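Local structure of arginase (Trypanosoma brucei brucei, 4RHJ) at residues V164-S169 with V194-R199; P172-P177 with S203-V208. The protein is of unknown function but adopts the arginase-deacetylase fold, having evolved without the binuclear manganese cluster of its arginase relatives. One frame throughout, in Å; residues are numbered along the deposited sequence.

Contact 1 of 2, residues V164-S169 with V194-R199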
# COMPACT_ATOMS: atom_id res chain seq x y z
N VAL A 164 -2.02 -2.96 -31.81
CA VAL A 164 -1.32 -3.65 -30.75
C VAL A 164 -2.04 -3.40 -29.45
O VAL A 164 -2.93 -2.56 -29.39
CB VAL A 164 0.15 -3.21 -30.63
CG1 VAL A 164 0.75 -3.06 -32.02
CG2 VAL A 164 0.26 -1.92 -29.84
N ILE A 165 -1.68 -4.15 -28.42
CA ILE A 165 -2.34 -4.05 -27.12
C ILE A 165 -1.32 -3.97 -26.00
O ILE A 165 -0.37 -4.75 -25.97
CB ILE A 165 -3.29 -5.24 -26.88
CG1 ILE A 165 -4.47 -5.20 -27.85
CG2 ILE A 165 -3.81 -5.24 -25.45
CD1 ILE A 165 -5.55 -6.20 -27.55
N VAL A 166 -1.50 -3.02 -25.09
CA VAL A 166 -0.69 -2.98 -23.88
C VAL A 166 -1.52 -3.51 -22.71
O VAL A 166 -2.42 -2.82 -22.22
CB VAL A 166 -0.18 -1.55 -23.58
CG1 VAL A 166 0.57 -1.52 -22.26
CG2 VAL A 166 0.75 -1.09 -24.68
N HIS A 167 -1.25 -4.75 -22.27
CA HIS A 167 -2.12 -5.43 -21.29
C HIS A 167 -1.52 -5.49 -19.89
O HIS A 167 -0.47 -6.08 -19.66
CB HIS A 167 -2.47 -6.87 -21.76
CG HIS A 167 -3.37 -7.62 -20.82
ND1 HIS A 167 -3.05 -8.86 -20.31
CD2 HIS A 167 -4.57 -7.29 -20.28
CE1 HIS A 167 -4.02 -9.26 -19.50
NE2 HIS A 167 -4.95 -8.33 -19.47
N PHE A 168 -2.23 -4.87 -18.95
CA PHE A 168 -1.86 -4.82 -17.54
C PHE A 168 -2.69 -5.75 -16.67
O PHE A 168 -3.83 -5.46 -16.35
CB PHE A 168 -2.02 -3.40 -16.99
CG PHE A 168 -1.17 -2.36 -17.66
CD1 PHE A 168 0.13 -2.14 -17.24
CD2 PHE A 168 -1.70 -1.56 -18.67
CE1 PHE A 168 0.90 -1.18 -17.86
CE2 PHE A 168 -0.95 -0.60 -19.28
CZ PHE A 168 0.35 -0.40 -18.88
N SER A 169 -2.10 -6.84 -16.22
CA SER A 169 -2.82 -7.76 -15.36
C SER A 169 -1.87 -8.55 -14.50
O SER A 169 -0.67 -8.58 -14.78
CB SER A 169 -3.67 -8.69 -16.20
OG SER A 169 -4.53 -9.44 -15.37
N VAL A 194 1.96 -6.43 -25.64
CA VAL A 194 2.83 -6.05 -24.54
C VAL A 194 2.11 -6.31 -23.22
O VAL A 194 1.16 -5.61 -22.86
CB VAL A 194 3.24 -4.57 -24.65
CG1 VAL A 194 4.36 -4.25 -23.72
CG2 VAL A 194 3.65 -4.22 -26.09
N SER A 195 2.54 -7.33 -22.49
CA SER A 195 1.90 -7.68 -21.22
C SER A 195 2.73 -7.24 -20.03
O SER A 195 3.85 -7.71 -19.83
CB SER A 195 1.65 -9.17 -21.15
OG SER A 195 0.49 -9.50 -21.90
N VAL A 196 2.17 -6.35 -19.22
CA VAL A 196 2.92 -5.72 -18.14
C VAL A 196 2.35 -6.09 -16.77
O VAL A 196 1.14 -6.14 -16.59
CB VAL A 196 2.94 -4.17 -18.31
CG1 VAL A 196 3.81 -3.50 -17.25
CG2 VAL A 196 3.43 -3.78 -19.71
N GLY A 197 3.22 -6.37 -15.80
CA GLY A 197 2.77 -6.63 -14.45
C GLY A 197 2.43 -8.07 -14.09
O GLY A 197 2.13 -8.33 -12.93
N ASN A 198 2.50 -8.99 -15.05
CA ASN A 198 2.17 -10.40 -14.80
C ASN A 198 2.92 -10.99 -13.60
O ASN A 198 4.12 -10.79 -13.46
CB ASN A 198 2.49 -11.25 -16.05
CG ASN A 198 1.44 -11.12 -17.13
OD1 ASN A 198 1.40 -11.94 -18.04
ND2 ASN A 198 0.59 -10.10 -17.06
N ARG A 199 2.21 -11.71 -12.73
CA ARG A 199 2.89 -12.43 -11.64
C ARG A 199 2.27 -13.79 -11.31
O ARG A 199 2.71 -14.46 -10.39
CB ARG A 199 2.96 -11.56 -10.37
CG ARG A 199 1.64 -10.98 -9.88
CD ARG A 199 1.87 -9.85 -8.86
NE ARG A 199 0.60 -9.33 -8.35
CZ ARG A 199 -0.13 -8.39 -8.94
NH1 ARG A 199 0.30 -7.81 -10.05
NH2 ARG A 199 -1.28 -8.02 -8.39
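H167 and S195 pair at the middle of two parallel strands, 164-168 and 194-196, which belong to a beta-alpha-beta unit completed by helix 180-186. Their axes diverge by only 13°, and the hydrogen bonds alternate as parallel pairing requires. H167 uses both its backbone N and its backbone O, the N giving to V194 O (2.6 Å) and the O accepting from V196 N (2.7 Å). Before it, V194 N bonds to I165 O (2.9 Å).

Packing is tightest where F168 and V196 lie side by side. With CG anti to its carbonyl carbon (chi1 -61°), F168 brings CD1 within 3.6 Å of V196 CB, and both side chains touch I272 of helix 266-274. Toward V194, which is partly exposed, the fit is slacker: V166 CG2 comes no nearer than 4.3 Å to V194 CB. The opposite face carries H167, whose ring edge has S195 OG in its plane but whose NE2 is hydrogen-bonded to Y287 OH.

Beyond the strands the pairing fades into a weak bond from S169 N to V196 O (3.3 Å). S169 OG turns to S246 and D244, which binds manganese in another crystal structure but not here. N198 OD1 accepts from R209, while N198 ND2 grips S169 O at 3.0 Å from above the carbonyl plane, 51° out of it.

Contact 2 of 2, residues P172-P177 with S203-V208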
# COMPACT_ATOMS: atom_id res chain seq x y z
N PRO A 172 -1.45 -13.38 -17.51
CA PRO A 172 -1.42 -13.13 -18.96
C PRO A 172 -2.80 -13.19 -19.58
O PRO A 172 -3.02 -12.54 -20.59
CB PRO A 172 -0.52 -14.25 -19.50
CG PRO A 172 0.30 -14.66 -18.36
CD PRO A 172 -0.55 -14.49 -17.13
N SER A 173 -3.70 -13.97 -18.98
CA SER A 173 -5.08 -14.09 -19.46
C SER A 173 -5.11 -14.54 -20.92
O SER A 173 -5.71 -13.89 -21.77
CB SER A 173 -5.82 -12.76 -19.27
OG SER A 173 -7.23 -12.93 -19.29
N VAL A 174 -4.46 -15.66 -21.20
CA VAL A 174 -4.30 -16.16 -22.57
C VAL A 174 -4.34 -17.69 -22.68
O VAL A 174 -4.47 -18.23 -23.78
CB VAL A 174 -2.98 -15.67 -23.18
CG1 VAL A 174 -3.03 -14.18 -23.50
CG2 VAL A 174 -1.82 -15.99 -22.25
N SER A 175 -4.20 -18.38 -21.55
CA SER A 175 -4.24 -19.84 -21.53
C SER A 175 -5.60 -20.34 -21.97
O SER A 175 -5.70 -21.37 -22.61
CB SER A 175 -3.92 -20.37 -20.13
OG SER A 175 -5.07 -20.95 -19.54
N ASP A 176 -6.63 -19.57 -21.63
CA ASP A 176 -8.03 -19.89 -21.94
C ASP A 176 -8.43 -19.28 -23.29
O ASP A 176 -8.35 -18.07 -23.47
CB ASP A 176 -8.94 -19.39 -20.82
CG ASP A 176 -10.41 -19.74 -21.03
OD1 ASP A 176 -11.26 -19.18 -20.30
OD2 ASP A 176 -10.72 -20.57 -21.90
N PRO A 177 -8.82 -20.14 -24.25
CA PRO A 177 -9.26 -19.75 -25.61
C PRO A 177 -10.46 -18.79 -25.65
O PRO A 177 -10.70 -18.14 -26.66
CB PRO A 177 -9.62 -21.09 -26.27
CG PRO A 177 -9.59 -22.11 -25.16
CD PRO A 177 -8.64 -21.59 -24.14
N SER A 203 2.55 -22.67 -17.17
CA SER A 203 3.23 -23.20 -18.34
C SER A 203 2.36 -23.02 -19.56
O SER A 203 2.84 -23.00 -20.68
CB SER A 203 3.58 -24.67 -18.14
OG SER A 203 4.23 -24.86 -16.89
N GLU A 204 1.05 -22.90 -19.34
CA GLU A 204 0.11 -22.59 -20.41
C GLU A 204 0.36 -21.19 -20.96
O GLU A 204 0.35 -20.98 -22.17
CB GLU A 204 -1.33 -22.71 -19.91
CG GLU A 204 -1.87 -24.12 -19.86
CD GLU A 204 -2.52 -24.54 -21.16
OE1 GLU A 204 -3.31 -25.51 -21.16
OE2 GLU A 204 -2.24 -23.90 -22.20
N ASP A 205 0.57 -20.24 -20.07
CA ASP A 205 0.83 -18.86 -20.49
C ASP A 205 2.18 -18.72 -21.18
O ASP A 205 2.29 -17.99 -22.16
CB ASP A 205 0.76 -17.92 -19.29
CG ASP A 205 -0.60 -17.93 -18.61
OD1 ASP A 205 -1.62 -18.08 -19.32
OD2 ASP A 205 -0.64 -17.79 -17.37
N ARG A 206 3.19 -19.43 -20.68
CA ARG A 206 4.55 -19.31 -21.22
C ARG A 206 4.76 -20.02 -22.56
O ARG A 206 5.64 -19.65 -23.34
CB ARG A 206 5.56 -19.84 -20.21
CG ARG A 206 5.66 -19.00 -18.98
CD ARG A 206 6.83 -19.40 -18.11
NE ARG A 206 6.72 -20.77 -17.60
CZ ARG A 206 6.00 -21.13 -16.55
NH1 ARG A 206 5.29 -20.24 -15.88
NH2 ARG A 206 5.97 -22.40 -16.16
N LYS A 207 3.97 -21.05 -22.82
CA LYS A 207 4.09 -21.71 -24.11
C LYS A 207 3.43 -20.83 -25.17
O LYS A 207 4.00 -20.62 -26.24
CB LYS A 207 3.48 -23.12 -24.09
CG LYS A 207 2.03 -23.22 -23.69
CD LYS A 207 1.52 -24.66 -23.75
CE LYS A 207 1.76 -25.41 -22.45
NZ LYS A 207 3.20 -25.54 -22.08
N VAL A 208 2.27 -20.29 -24.84
CA VAL A 208 1.54 -19.42 -25.75
C VAL A 208 2.28 -18.10 -25.96
O VAL A 208 2.02 -17.37 -26.91
CB VAL A 208 0.10 -19.13 -25.23
CG1 VAL A 208 0.08 -17.85 -24.46
CG2 VAL A 208 -0.88 -19.03 -26.38
O HOH W 1 -3.92 -16.98 -18.43
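D205, in the first turn of helix 203-211, reaches P172, V174 and S175 of the loop that follows strand 163-168, and most of the contact is arranged around its carboxylate.

The van der Waals contacts come first. The P172 ring crosses the D205 side chain at about a right angle, with P172 CG 3.4 Å from D205 CB and P172 CD 3.3 Å from D205 OD2. On the other carboxylate oxygen, D205 OD1 meets S175 CB at 3.3 Å and V174 CG2 at 3.6 Å. One turn along the helix, V208 CG1 presses against V174 CG2 at 3.5 Å, closer than methyl groups usually sit. The chi1 of V208, 94°, lies away from a staggered position, so this spot looks somewhat strained. At the more exposed border S175 CB packs on E204 CB, 3.5 Å away.

A water provides a clear polar link across the contact: it donates to D205 OD1 (2.7 Å) and accepts from V174 N (3.1 Å), bridging the acid to the loop backbone. D205 has CG anti to its carbonyl carbon (chi1 -60°), which swings the carboxylate back toward the start of the helix. There OD2 accepts from the backbone N of S202.

Helix 180-186 also meets the loop: V174 O accepts from R182 NH1, and the V174 side chain touches L181.

One buried carboxylate thus divides its oxygens, OD2 serving the helix start and OD1 the hydrated loop. Peptide N-H groups at the amino end of a helix would be expected to stabilise its negative charge. No salt bridge crosses the contact; side-chain packing and the water bridge join loop to helix.

Contact 1 belongs to the interior of the parallel sheet, whereas contact 2 is only partly buried, farther from the centre of the chain; their centres are about 13 Å apart. They draw on successive pieces of the same chain: the loop 172-177 follows strand 163-168, and helix 203-211 follows strand 190-196, so contact 2 brings together what comes after the two strands paired in contact 1. The two meet where H167 CE1 packs against P172 O. Their chemistry changes with depth. Direct backbone hydrogen bonds and an aromatic-aliphatic pair hold the strands, while loop and helix rely on side-chain packing and a water bridge.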